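Local atomic coordinates of putative methyltransferase (Porphyromonas gingivalis, PDB entry 3LL7), a protein that is a putative methyltransferase that probably transfers methyl groups to a substrate not yet identified, perhaps an RNA. Residues Ile282-Thr287 with Leu316-Pro321; Asp288-Tyr293 with Phe340-Ile345; Ser323-Ser328 with Met392-Ala397; Ser364-Asn369 with Glu388-Gly393. All coordinates share one frame; numbering follows the deposited sequence. Where two conformers were deposited one is given.

Contact 1: Ile282-Thr287 with Leu316-Pro321; sequences ISIPYT and LRKLHP
The ring of Tyr286, in one of its two deposited conformers, lies over Pro321, whose CD sits 3.9 Å from the ring centroid, a CH-pi contact made over one face of the ring. With CG of Tyr286 anti to its own carbonyl carbon (chi1 -70°), the ring swings toward the corner that the chain turns at Leu319, and its CE1 comes within 3.4 Å of Pro321 N. The same ring atom also meets CB, CG and CD of Lys318. Ile284 touches that aliphatic chain too, with its CD1 3.6 Å from Lys318 CB. The amino end of Lys318 bends away at chi4 to give a hydrogen bond to His320 O, and Ser323 O and His324 ND1 are further partners of it.

Backbone pairing amounts to a single bridge, Tyr286 with Lys318. Thr287 N donates to Lys318 O at 3.2 Å, and Tyr286 CA makes a CA-H...O contact with the same oxygen. Beyond the bridge, Arg317 folds back at chi3 and sets one face of its guanidinium against Thr287 CB. Its NH2 gives Thr287 OG1 a weak bond, 2.8 Å long but bent to 127°; the hydroxyl also bonds Ser289 O. This isolated beta bridge, between touching parts directed 98° apart, sets the loop across the outermost strand 317-320 of the seven-stranded sheet.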
loop_
_atom_site.group_PDB
_atom_site.type_symbol
_atom_site.label_atom_id
_atom_site.label_comp_id
_atom_site.label_asym_id
_atom_site.label_seq_id
_atom_site.Cartn_x
_atom_site.Cartn_y
_atom_site.Cartn_z
ATOM N N ILE A 282 -12.067 -25.479 -0.641
ATOM C CA ILE A 282 -11.469 -26.023 -1.851
ATOM C C ILE A 282 -10.340 -27.003 -1.536
ATOM O O ILE A 282 -9.615 -26.829 -0.549
ATOM C CB ILE A 282 -10.864 -24.822 -2.664
ATOM C CG1 ILE A 282 -12.006 -24.046 -3.341
ATOM C CG2 ILE A 282 -9.754 -25.273 -3.640
ATOM C CD1 ILE A 282 -11.465 -22.676 -3.951
ATOM N N SER A 283 -10.165 -28.002 -2.393
ATOM C CA SER A 283 -8.955 -28.805 -2.362
ATOM C C SER A 283 -8.489 -28.943 -3.786
ATOM O O SER A 283 -9.320 -29.045 -4.714
ATOM C CB SER A 283 -9.210 -30.191 -1.760
ATOM O OG SER A 283 -9.816 -30.023 -0.499
ATOM N N ILE A 284 -7.173 -28.952 -3.946
ATOM C CA ILE A 284 -6.552 -29.019 -5.255
ATOM C C ILE A 284 -5.477 -30.136 -5.319
ATOM O O ILE A 284 -4.935 -30.518 -4.290
ATOM C CB ILE A 284 -5.989 -27.614 -5.666
ATOM C CG1 ILE A 284 -4.890 -27.165 -4.684
ATOM C CG2 ILE A 284 -7.108 -26.571 -5.817
ATOM C CD1 ILE A 284 -4.102 -25.921 -5.101
ATOM N N PRO A 285 -5.155 -30.499 -6.584
ATOM C CA PRO A 285 -4.091 -31.351 -7.005
ATOM C C PRO A 285 -2.812 -30.600 -6.747
ATOM O O PRO A 285 -2.765 -29.364 -6.862
ATOM C CB PRO A 285 -4.315 -31.527 -8.520
ATOM C CG PRO A 285 -5.258 -30.496 -8.949
ATOM C CD PRO A 285 -5.775 -29.776 -7.718
ATOM N N TYR A 286 -1.805 -31.332 -6.331
ATOM C CA TYR A 286 -0.463 -30.808 -6.312
ATOM C C TYR A 286 0.312 -31.677 -7.264
ATOM O O TYR A 286 0.094 -32.886 -7.350
ATOM C CB TYR A 286 0.111 -30.818 -4.895
ATOM C CG TYR A 286 -0.585 -29.799 -4.024
ATOM C CD1 TYR A 286 -0.191 -28.465 -4.037
ATOM C CD2 TYR A 286 -1.658 -30.157 -3.225
ATOM C CE1 TYR A 286 -0.833 -27.516 -3.271
ATOM C CE2 TYR A 286 -2.321 -29.213 -2.456
ATOM C CZ TYR A 286 -1.894 -27.894 -2.472
ATOM O OH TYR A 286 -2.535 -26.942 -1.723
ATOM N N THR A 287 1.198 -31.054 -8.013
ATOM C CA THR A 287 1.868 -31.731 -9.101
ATOM C C THR A 287 3.335 -32.064 -8.805
ATOM O O THR A 287 4.071 -31.245 -8.240
ATOM C CB THR A 287 1.706 -30.944 -10.429
ATOM O OG1 THR A 287 2.289 -31.712 -11.488
ATOM C CG2 THR A 287 2.367 -29.526 -10.370
ATOM N N LEU A 316 -5.495 -24.255 -12.703
ATOM C CA LEU A 316 -4.038 -24.413 -12.696
ATOM C C LEU A 316 -3.681 -25.468 -11.649
ATOM O O LEU A 316 -4.515 -25.811 -10.822
ATOM C CB LEU A 316 -3.357 -23.057 -12.370
ATOM C CG LEU A 316 -3.768 -21.795 -13.124
ATOM C CD1 LEU A 316 -3.094 -20.543 -12.520
ATOM C CD2 LEU A 316 -3.457 -21.875 -14.616
ATOM N N ARG A 317 -2.477 -26.044 -11.738
ATOM C CA ARG A 317 -1.980 -26.987 -10.745
ATOM C C ARG A 317 -0.964 -26.244 -9.884
ATOM O O ARG A 317 -0.188 -25.447 -10.409
ATOM C CB ARG A 317 -1.274 -28.169 -11.449
ATOM C CG ARG A 317 -2.272 -29.093 -12.185
ATOM C CD ARG A 317 -1.637 -29.822 -13.334
ATOM N NE ARG A 317 -0.737 -30.923 -12.967
ATOM C CZ ARG A 317 -1.088 -32.051 -12.330
ATOM N NH1 ARG A 317 -2.330 -32.237 -11.882
ATOM N NH2 ARG A 317 -0.173 -32.996 -12.115
ATOM N N LYS A 318 -0.978 -26.480 -8.578
ATOM C CA LYS A 318 -0.040 -25.794 -7.680
ATOM C C LYS A 318 1.098 -26.768 -7.401
ATOM O O LYS A 318 0.875 -27.979 -7.374
ATOM C CB LYS A 318 -0.734 -25.402 -6.380
ATOM C CG LYS A 318 0.090 -24.474 -5.507
ATOM C CD LYS A 318 -0.869 -23.743 -4.509
ATOM C CE LYS A 318 -0.122 -22.655 -3.722
ATOM N NZ LYS A 318 0.715 -23.221 -2.664
ATOM N N LEU A 319 2.322 -26.269 -7.223
ATOM C CA LEU A 319 3.465 -27.168 -7.054
ATOM C C LEU A 319 3.470 -27.933 -5.723
ATOM O O LEU A 319 3.791 -29.108 -5.691
ATOM C CB LEU A 319 4.768 -26.383 -7.234
ATOM C CG LEU A 319 5.241 -26.270 -8.689
ATOM C CD1 LEU A 319 4.209 -25.907 -9.721
ATOM C CD2 LEU A 319 6.510 -25.332 -8.804
ATOM N N HIS A 320 3.106 -27.252 -4.637
ATOM C CA HIS A 320 3.232 -27.785 -3.288
ATOM C C HIS A 320 2.443 -26.812 -2.405
ATOM O O HIS A 320 2.324 -25.632 -2.753
ATOM C CB HIS A 320 4.726 -27.777 -2.877
ATOM C CG HIS A 320 5.030 -28.403 -1.541
ATOM N ND1 HIS A 320 4.837 -27.746 -0.344
ATOM C CD2 HIS A 320 5.567 -29.606 -1.223
ATOM C CE1 HIS A 320 5.216 -28.525 0.654
ATOM N NE2 HIS A 320 5.666 -29.665 0.145
ATOM N N PRO A 321 1.898 -27.285 -1.271
ATOM C CA PRO A 321 1.161 -26.344 -0.388
ATOM C C PRO A 321 1.979 -25.147 0.046
ATOM O O PRO A 321 1.418 -24.058 0.248
ATOM C CB PRO A 321 0.828 -27.187 0.853
ATOM C CG PRO A 321 0.786 -28.632 0.337
ATOM C CD PRO A 321 1.827 -28.682 -0.797
#

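Contact 2: Asp288-Tyr293 with Phe340-Ile345; sequences DSIDKY and FVLEEI
The apolar contact centres on Ile290, which meets Leu342 and Ile345. CG2 of Ile290 does the touching: it is 3.5 Å from Leu342 CD2 and 3.9 Å from Ile345 CD1. It stands between the backbone N and the carbonyl carbon because CG1 takes the place anti to N (chi1 -156°), and CG1 in turn meets Leu342 CD1. At the other end, the Tyr293 ring runs alongside Val341, Tyr293 CE1 to Val341 CG2, 3.9 Å.

The backbone supplies the polar part. Tyr293 and Val341 form an antiparallel non-hydrogen-bonded pair, with their CA atoms 4.8 Å apart. Next to it Leu342 N donates to Lys292 O at 2.8 Å, almost straight at 177°. A water donates one hydrogen bond to Lys292 O and one to Leu342 O, the latter 2.7 Å long. Weaker CA-H...O contacts flank the peptide bond, including Tyr293 CA to Phe340 O.

Lys292 lays CG over one face of the Tyr293 ring and its NZ donates to Tyr293 OH. With two donors on Lys292 O, a peptide N-H and a water, the polar part of the contact is backbone and solvent, while the side chains that meet across it contribute apolar packing.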
loop_
_atom_site.group_PDB
_atom_site.type_symbol
_atom_site.label_atom_id
_atom_site.label_comp_id
_atom_site.label_asym_id
_atom_site.label_seq_id
_atom_site.Cartn_x
_atom_site.Cartn_y
_atom_site.Cartn_z
ATOM N N ASP A 288 3.723 -33.280 -9.170
ATOM C CA ASP A 288 5.094 -33.719 -9.066
ATOM C C ASP A 288 5.895 -33.222 -10.247
ATOM O O ASP A 288 7.139 -33.223 -10.213
ATOM C CB ASP A 288 5.164 -35.245 -9.046
ATOM C CG ASP A 288 4.741 -35.829 -7.728
ATOM O OD1 ASP A 288 4.723 -35.079 -6.747
ATOM O OD2 ASP A 288 4.432 -37.042 -7.662
ATOM N N SER A 289 5.180 -32.810 -11.299
ATOM C CA SER A 289 5.813 -32.477 -12.572
ATOM C C SER A 289 5.414 -31.085 -13.055
ATOM O O SER A 289 4.338 -30.560 -12.717
ATOM C CB SER A 289 5.482 -33.535 -13.639
ATOM O OG SER A 289 4.079 -33.589 -13.829
ATOM N N ILE A 290 6.306 -30.486 -13.837
ATOM C CA ILE A 290 6.110 -29.125 -14.313
ATOM C C ILE A 290 5.455 -29.160 -15.673
ATOM O O ILE A 290 5.692 -30.080 -16.457
ATOM C CB ILE A 290 7.480 -28.330 -14.322
ATOM C CG1 ILE A 290 7.275 -26.799 -14.238
ATOM C CG2 ILE A 290 8.326 -28.691 -15.523
ATOM C CD1 ILE A 290 6.642 -26.307 -12.895
ATOM N N ASP A 291 4.634 -28.158 -15.960
ATOM C CA ASP A 291 4.010 -28.031 -17.263
ATOM C C ASP A 291 4.640 -26.848 -18.028
ATOM O O ASP A 291 5.597 -26.207 -17.562
ATOM C CB ASP A 291 2.471 -27.861 -17.139
ATOM C CG ASP A 291 1.734 -29.156 -16.826
ATOM O OD1 ASP A 291 2.081 -30.200 -17.392
ATOM O OD2 ASP A 291 0.730 -29.117 -16.055
ATOM N N LYS A 292 4.083 -26.553 -19.188
ATOM C CA LYS A 292 4.655 -25.579 -20.115
ATOM C C LYS A 292 4.674 -24.175 -19.554
ATOM O O LYS A 292 5.626 -23.437 -19.762
ATOM C CB LYS A 292 3.804 -25.541 -21.392
ATOM C CG LYS A 292 4.382 -24.646 -22.485
ATOM C CD LYS A 292 3.593 -24.761 -23.805
ATOM C CE LYS A 292 4.210 -23.852 -24.846
ATOM N NZ LYS A 292 3.144 -23.357 -25.772
ATOM N N TYR A 293 3.570 -23.777 -18.930
ATOM C CA TYR A 293 3.467 -22.428 -18.345
ATOM C C TYR A 293 3.635 -22.437 -16.834
ATOM O O TYR A 293 3.172 -23.353 -16.127
ATOM C CB TYR A 293 2.127 -21.773 -18.782
ATOM C CG TYR A 293 2.080 -21.571 -20.287
ATOM C CD1 TYR A 293 2.760 -20.511 -20.873
ATOM C CD2 TYR A 293 1.366 -22.455 -21.129
ATOM C CE1 TYR A 293 2.747 -20.321 -22.275
ATOM C CE2 TYR A 293 1.345 -22.266 -22.543
ATOM C CZ TYR A 293 2.027 -21.195 -23.086
ATOM O OH TYR A 293 2.030 -20.986 -24.458
ATOM N N PHE A 340 5.302 -17.233 -17.083
ATOM C CA PHE A 340 6.550 -17.675 -17.696
ATOM C C PHE A 340 6.304 -18.898 -18.568
ATOM O O PHE A 340 5.368 -19.672 -18.342
ATOM C CB PHE A 340 7.581 -18.097 -16.644
ATOM C CG PHE A 340 7.934 -17.031 -15.626
ATOM C CD1 PHE A 340 9.011 -16.171 -15.844
ATOM C CD2 PHE A 340 7.229 -16.943 -14.417
ATOM C CE1 PHE A 340 9.385 -15.205 -14.879
ATOM C CE2 PHE A 340 7.593 -16.000 -13.430
ATOM C CZ PHE A 340 8.659 -15.117 -13.655
ATOM N N VAL A 341 7.200 -19.087 -19.527
ATOM C CA VAL A 341 7.304 -20.342 -20.248
ATOM C C VAL A 341 8.451 -21.113 -19.679
ATOM O O VAL A 341 9.562 -20.587 -19.512
ATOM C CB VAL A 341 7.585 -20.138 -21.722
ATOM C CG1 VAL A 341 7.670 -21.521 -22.418
ATOM C CG2 VAL A 341 6.484 -19.263 -22.342
ATOM N N LEU A 342 8.184 -22.369 -19.372
ATOM C CA LEU A 342 9.217 -23.265 -18.814
ATOM C C LEU A 342 10.228 -23.645 -19.918
ATOM O O LEU A 342 9.825 -24.138 -20.971
ATOM C CB LEU A 342 8.577 -24.545 -18.281
ATOM C CG LEU A 342 9.749 -25.348 -17.679
ATOM C CD1 LEU A 342 10.075 -25.093 -16.181
ATOM C CD2 LEU A 342 9.816 -26.791 -18.082
ATOM N N GLU A 343 11.515 -23.421 -19.669
ATOM C CA GLU A 343 12.578 -23.834 -20.647
ATOM C C GLU A 343 13.315 -25.089 -20.200
ATOM O O GLU A 343 13.542 -25.992 -21.014
ATOM C CB GLU A 343 13.587 -22.709 -20.896
ATOM C CG GLU A 343 12.935 -21.469 -21.474
ATOM C CD GLU A 343 13.908 -20.468 -22.079
ATOM O OE1 GLU A 343 15.109 -20.423 -21.692
ATOM O OE2 GLU A 343 13.441 -19.699 -22.950
ATOM N N GLU A 344 13.718 -25.117 -18.934
ATOM C CA GLU A 344 14.378 -26.297 -18.324
ATOM C C GLU A 344 13.936 -26.497 -16.884
ATOM O O GLU A 344 13.652 -25.527 -16.153
ATOM C CB GLU A 344 15.914 -26.177 -18.323
ATOM C CG GLU A 344 16.591 -25.925 -19.679
ATOM C CD GLU A 344 16.461 -27.095 -20.670
ATOM O OE1 GLU A 344 16.307 -28.274 -20.255
ATOM O OE2 GLU A 344 16.508 -26.826 -21.887
ATOM N N ILE A 345 13.942 -27.759 -16.454
ATOM C CA ILE A 345 13.759 -28.098 -15.045
ATOM C C ILE A 345 14.942 -28.961 -14.619
ATOM O O ILE A 345 15.286 -29.977 -15.279
ATOM C CB ILE A 345 12.372 -28.757 -14.714
ATOM C CG1 ILE A 345 12.311 -29.192 -13.233
ATOM C CG2 ILE A 345 12.083 -29.928 -15.663
ATOM C CD1 ILE A 345 10.849 -29.442 -12.681
HETATM O O HOH W 1 7.315 -24.791 -21.843
#

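Contact 3: Ser323-Ser328 with Met392-Ala397; sequences SHLYTS and MGTTMA
Leu325 points its CB toward strand 389-395, and CG follows anti to the carbonyl carbon (chi1 -68°), which carries both methyls to the facing strand. CD1 meets the most: Thr394 OG1 at 3.5 Å, Met392 CG at 3.7 Å, and beyond these Thr394 CB and CG2 and the selenium of Met392. CD2 reaches Met392 CE at 3.9 Å. Met392, a selenomethionine, bends at chi2 and chi3, and its side chain and that of Leu325 meet tip to tip.

Ser323 CB lies 3.4 Å from Thr394 OG1, and Ser323 OG donates to Thr395 O at 2.7 Å, in the carbonyl plane and on a lone pair, with a C=O...O angle of 126°. Asn369 ND2 is another hydrogen-bond partner of Ser323 OG. The threonine hydroxyls turn to the neighbouring strand's end, Thr394 OG1 to Arg368 O and Thr395 OG1 to Asn369 O, so these buried polar groups have partners.

No backbone pairing joins the segments: the axes of 323-328 and 392-395 stay 7.4 Å apart, with N-to-C directions 108° apart. The strands are non-adjacent members of one seven-stranded sheet, and their crossing through side chains is consistent with that sheet curling.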
loop_
_atom_site.group_PDB
_atom_site.type_symbol
_atom_site.label_atom_id
_atom_site.label_comp_id
_atom_site.label_asym_id
_atom_site.label_seq_id
_atom_site.Cartn_x
_atom_site.Cartn_y
_atom_site.Cartn_z
ATOM N N SER A 323 4.812 -24.094 -1.814
ATOM C CA SER A 323 5.380 -23.442 -3.004
ATOM C C SER A 323 4.287 -22.639 -3.710
ATOM O O SER A 323 3.392 -23.200 -4.356
ATOM C CB SER A 323 5.974 -24.471 -4.001
ATOM O OG SER A 323 6.891 -25.322 -3.354
ATOM N N HIS A 324 4.352 -21.318 -3.592
ATOM C CA HIS A 324 3.278 -20.516 -4.127
ATOM C C HIS A 324 3.580 -20.170 -5.579
ATOM O O HIS A 324 3.901 -19.026 -5.921
ATOM C CB HIS A 324 3.014 -19.318 -3.225
ATOM C CG HIS A 324 2.732 -19.708 -1.798
ATOM N ND1 HIS A 324 2.012 -20.841 -1.475
ATOM C CD2 HIS A 324 3.062 -19.125 -0.616
ATOM C CE1 HIS A 324 1.903 -20.929 -0.163
ATOM N NE2 HIS A 324 2.528 -19.896 0.380
ATOM N N LEU A 325 3.538 -21.223 -6.395
ATOM C CA LEU A 325 3.679 -21.176 -7.834
ATOM C C LEU A 325 2.720 -22.179 -8.432
ATOM O O LEU A 325 2.388 -23.201 -7.814
ATOM C CB LEU A 325 5.099 -21.645 -8.271
ATOM C CG LEU A 325 6.255 -20.737 -7.900
ATOM C CD1 LEU A 325 7.552 -21.536 -8.308
ATOM C CD2 LEU A 325 6.157 -19.413 -8.700
ATOM N N TYR A 326 2.347 -21.907 -9.662
ATOM C CA TYR A 326 1.364 -22.696 -10.395
ATOM C C TYR A 326 1.914 -23.078 -11.743
ATOM O O TYR A 326 2.835 -22.421 -12.254
ATOM C CB TYR A 326 0.063 -21.902 -10.577
ATOM C CG TYR A 326 -0.435 -21.352 -9.281
ATOM C CD1 TYR A 326 -1.276 -22.105 -8.442
ATOM C CD2 TYR A 326 -0.025 -20.093 -8.865
ATOM C CE1 TYR A 326 -1.729 -21.577 -7.218
ATOM C CE2 TYR A 326 -0.457 -19.558 -7.649
ATOM C CZ TYR A 326 -1.293 -20.300 -6.837
ATOM O OH TYR A 326 -1.718 -19.764 -5.647
ATOM N N THR A 327 1.291 -24.091 -12.354
ATOM C CA THR A 327 1.691 -24.516 -13.683
ATOM C C THR A 327 0.479 -25.058 -14.468
ATOM O O THR A 327 -0.497 -25.525 -13.873
ATOM C CB THR A 327 2.842 -25.567 -13.618
ATOM O OG1 THR A 327 3.394 -25.736 -14.925
ATOM C CG2 THR A 327 2.344 -26.919 -13.104
ATOM N N SER A 328 0.555 -24.997 -15.786
ATOM C CA SER A 328 -0.506 -25.562 -16.635
ATOM C C SER A 328 0.022 -25.747 -18.033
ATOM O O SER A 328 0.987 -25.094 -18.432
ATOM C CB SER A 328 -1.726 -24.626 -16.656
ATOM O OG SER A 328 -1.432 -23.469 -17.435
HETATM N N MSE A 392 14.395 -20.084 -11.055
HETATM C CA MSE A 392 13.435 -20.139 -9.946
HETATM C C MSE A 392 13.708 -21.373 -9.088
HETATM O O MSE A 392 13.620 -22.519 -9.558
HETATM C CB MSE A 392 11.978 -20.184 -10.489
HETATM C CG MSE A 392 10.920 -20.517 -9.405
HETATM SE SE MSE A 392 10.551 -18.999 -8.274
HETATM C CE MSE A 392 9.682 -17.854 -9.546
ATOM N N GLY A 393 14.017 -21.176 -7.822
ATOM C CA GLY A 393 14.192 -22.348 -6.935
ATOM C C GLY A 393 12.855 -22.636 -6.270
ATOM O O GLY A 393 12.241 -21.731 -5.738
ATOM N N THR A 394 12.426 -23.891 -6.281
ATOM C CA THR A 394 11.131 -24.250 -5.716
ATOM C C THR A 394 11.112 -25.734 -5.378
ATOM O O THR A 394 12.140 -26.415 -5.540
ATOM C CB THR A 394 9.973 -23.812 -6.666
ATOM O OG1 THR A 394 8.698 -23.904 -5.987
ATOM C CG2 THR A 394 9.957 -24.631 -7.944
ATOM N N THR A 395 9.951 -26.196 -4.901
ATOM C CA THR A 395 9.757 -27.565 -4.433
ATOM C C THR A 395 8.488 -28.110 -5.051
ATOM O O THR A 395 7.417 -27.448 -5.002
ATOM C CB THR A 395 9.625 -27.595 -2.909
ATOM O OG1 THR A 395 10.765 -26.953 -2.325
ATOM C CG2 THR A 395 9.535 -29.058 -2.389
HETATM N N MSE A 396 8.597 -29.319 -5.627
HETATM C CA MSE A 396 7.463 -29.991 -6.257
HETATM C C MSE A 396 6.659 -30.743 -5.173
HETATM O O MSE A 396 7.090 -30.816 -4.025
HETATM C CB MSE A 396 7.950 -30.982 -7.351
HETATM C CG MSE A 396 8.896 -30.348 -8.378
HETATM SE SE MSE A 396 8.116 -28.799 -9.247
HETATM C CE MSE A 396 6.723 -29.653 -10.262
ATOM N N ALA A 397 5.517 -31.322 -5.558
ATOM C CA ALA A 397 4.554 -31.836 -4.590
ATOM C C ALA A 397 5.122 -32.964 -3.738
ATOM O O ALA A 397 4.698 -33.144 -2.596
ATOM C CB ALA A 397 3.296 -32.310 -5.310
#

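Contact 4: Ser364-Asn369 with Glu388-Gly393; sequences SISCRN and EKTLMG. With EDO (1,2-ethanediol), chain B; FMT (formic acid), chain J.
Five backbone hydrogen bonds join Ser364-Arg368 to Lys389-Gly393 as the two parallel strands of a beta-alpha-beta unit whose helix is 374-381. The bonds alternate in direction. Ser364 N donates to Lys389 O, Leu391 N to Ser364 O, Ser366 N to Leu391 O, Gly393 N to Ser366 O, and Arg368 N to Gly393 O at 2.8 Å and 170°. The axes run 4.5 Å apart at closest approach, 21° from parallel.

Side chains leave the sheet on alternate faces. On the face of Ser366 and Met392, Ser366 CB packs against the end of the selenomethionine, 3.6 Å from its CE, while Arg368 crosses with its CG 3.9 Å from the selenium. On the other face Ile365 CG1 lies 4.2 Å from Leu391 CB; Leu377 of helix 374-381 covers Ile365 and Cys367.

Farther out, charges fix the polar ends. Arg368 bends at chi2, and its NE forms a salt bridge with Glu296; Lys389 pairs with Glu343. At the start of the strands, a water accepts from Ser364 OG and donates to Lys389 O, 2.6 Å from the latter. At the other end Asn369 binds two small molecules, probably from the crystallisation liquor: its ND2 gives a hydrogen bond to formic acid O1, and its N donates to O1 of 1,2-ethanediol, 2.9 Å away.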
loop_
_atom_site.group_PDB
_atom_site.type_symbol
_atom_site.label_atom_id
_atom_site.label_comp_id
_atom_site.label_asym_id
_atom_site.label_seq_id
_atom_site.Cartn_x
_atom_site.Cartn_y
_atom_site.Cartn_z
ATOM N N SER A 364 17.731 -13.281 -13.762
ATOM C CA SER A 364 17.114 -12.899 -12.502
ATOM C C SER A 364 16.932 -14.189 -11.719
ATOM O O SER A 364 16.823 -15.250 -12.314
ATOM C CB SER A 364 15.730 -12.274 -12.763
ATOM O OG SER A 364 15.907 -11.076 -13.523
ATOM N N ILE A 365 16.952 -14.099 -10.393
ATOM C CA ILE A 365 16.758 -15.301 -9.546
ATOM C C ILE A 365 15.633 -15.061 -8.554
ATOM O O ILE A 365 15.602 -14.003 -7.877
ATOM C CB ILE A 365 18.042 -15.681 -8.810
ATOM C CG1 ILE A 365 19.089 -16.109 -9.867
ATOM C CG2 ILE A 365 17.780 -16.834 -7.748
ATOM C CD1 ILE A 365 20.539 -16.223 -9.315
ATOM N N SER A 366 14.732 -16.043 -8.471
ATOM C CA SER A 366 13.641 -16.010 -7.498
ATOM C C SER A 366 13.593 -17.351 -6.774
ATOM O O SER A 366 14.145 -18.359 -7.257
ATOM C CB SER A 366 12.295 -15.711 -8.204
ATOM O OG SER A 366 12.250 -14.346 -8.637
ATOM N N CYS A 367 12.976 -17.351 -5.595
ATOM C CA CYS A 367 12.764 -18.581 -4.833
ATOM C C CYS A 367 11.358 -18.615 -4.259
ATOM O O CYS A 367 10.840 -17.561 -3.804
ATOM C CB CYS A 367 13.785 -18.669 -3.699
ATOM S SG CYS A 367 15.432 -18.980 -4.312
ATOM N N ARG A 368 10.728 -19.782 -4.339
ATOM C CA ARG A 368 9.414 -20.034 -3.726
ATOM C C ARG A 368 9.452 -21.413 -3.128
ATOM O O ARG A 368 9.129 -22.395 -3.826
ATOM C CB ARG A 368 8.246 -19.962 -4.734
ATOM C CG ARG A 368 8.023 -18.587 -5.383
ATOM C CD ARG A 368 7.386 -17.628 -4.389
ATOM N NE ARG A 368 7.300 -16.288 -4.951
ATOM C CZ ARG A 368 7.083 -15.199 -4.237
ATOM N NH1 ARG A 368 6.902 -15.296 -2.910
ATOM N NH2 ARG A 368 7.033 -14.012 -4.851
ATOM N N ASN A 369 9.797 -21.463 -1.840
ATOM C CA ASN A 369 9.981 -22.699 -1.066
ATOM C C ASN A 369 11.249 -23.440 -1.513
ATOM O O ASN A 369 11.216 -24.342 -2.370
ATOM C CB ASN A 369 8.719 -23.574 -1.122
ATOM C CG ASN A 369 8.771 -24.742 -0.169
ATOM O OD1 ASN A 369 9.598 -24.769 0.754
ATOM N ND2 ASN A 369 7.895 -25.726 -0.379
ATOM N N GLU A 388 16.786 -11.625 -19.790
ATOM C CA GLU A 388 15.346 -11.780 -19.820
ATOM C C GLU A 388 14.866 -13.061 -19.143
ATOM O O GLU A 388 13.674 -13.258 -19.001
ATOM C CB GLU A 388 14.865 -11.770 -21.277
ATOM C CG GLU A 388 15.104 -10.443 -22.000
ATOM C CD GLU A 388 14.410 -9.279 -21.317
ATOM O OE1 GLU A 388 13.226 -9.424 -20.930
ATOM O OE2 GLU A 388 15.051 -8.211 -21.180
ATOM N N LYS A 389 15.791 -13.922 -18.736
ATOM C CA LYS A 389 15.438 -15.216 -18.154
ATOM C C LYS A 389 15.411 -15.142 -16.633
ATOM O O LYS A 389 16.049 -14.274 -16.029
ATOM C CB LYS A 389 16.460 -16.289 -18.565
ATOM C CG LYS A 389 16.739 -16.431 -20.073
ATOM C CD LYS A 389 15.528 -16.854 -20.860
ATOM C CE LYS A 389 15.853 -17.073 -22.361
ATOM N NZ LYS A 389 16.591 -18.341 -22.631
ATOM N N THR A 390 14.725 -16.093 -16.015
ATOM C CA THR A 390 14.671 -16.216 -14.563
ATOM C C THR A 390 15.012 -17.644 -14.162
ATOM O O THR A 390 14.505 -18.594 -14.766
ATOM C CB THR A 390 13.274 -15.872 -14.047
ATOM O OG1 THR A 390 13.008 -14.498 -14.333
ATOM C CG2 THR A 390 13.137 -16.101 -12.519
ATOM N N LEU A 391 15.863 -17.785 -13.130
ATOM C CA LEU A 391 16.078 -19.086 -12.487
ATOM C C LEU A 391 15.245 -19.073 -11.220
ATOM O O LEU A 391 15.355 -18.132 -10.425
ATOM C CB LEU A 391 17.556 -19.301 -12.175
ATOM C CG LEU A 391 18.443 -19.837 -13.295
ATOM C CD1 LEU A 391 19.951 -19.642 -12.925
ATOM C CD2 LEU A 391 18.072 -21.335 -13.514
HETATM N N MSE A 392 14.395 -20.084 -11.055
HETATM C CA MSE A 392 13.435 -20.139 -9.946
HETATM C C MSE A 392 13.708 -21.373 -9.088
HETATM O O MSE A 392 13.620 -22.519 -9.558
HETATM C CB MSE A 392 11.978 -20.184 -10.489
HETATM C CG MSE A 392 10.920 -20.517 -9.405
HETATM SE SE MSE A 392 10.551 -18.999 -8.274
HETATM C CE MSE A 392 9.682 -17.854 -9.546
ATOM N N GLY A 393 14.017 -21.176 -7.822
ATOM C CA GLY A 393 14.192 -22.348 -6.935
ATOM C C GLY A 393 12.855 -22.636 -6.270
ATOM O O GLY A 393 12.241 -21.731 -5.738
HETATM C C1 EDO B . 10.809 -18.794 0.491
HETATM O O1 EDO B . 9.686 -18.915 -0.370
HETATM C C2 EDO B . 11.830 -19.865 0.137
HETATM O O2 EDO B . 11.892 -20.831 1.176
HETATM C C FMT J . 8.236 -28.030 2.396
HETATM O O1 FMT J . 8.853 -28.137 1.334
HETATM O O2 FMT J . 7.720 -26.985 2.801
HETATM O O HOH W 2 15.472 -11.724 -16.033
#

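How the contacts relate
From the N terminus, the loop after helix 276-281 first meets strand 317-320 in contact 1, closing a loop that holds helices 299-304 and 307-314. Its continuation, 288-293, meets strand 337-347 in contact 2; because 316-321 falls between those two segments, contacts 1 and 2 cross. Contact 3 opens at 323-328, in series after contact 1 but inside the span of contact 2, and closes at 392-397 beyond it, so contacts 2 and 3 cross as well. Contact 4 opens within the span of contact 3 and ends on the same strand, 389-395, sharing Met392 and Gly393. All four reach the seven-stranded sheet, from edge strand 317-320 to edge strand 364-368; Phe340 of contact 2 packs on Thr390 of contact 4.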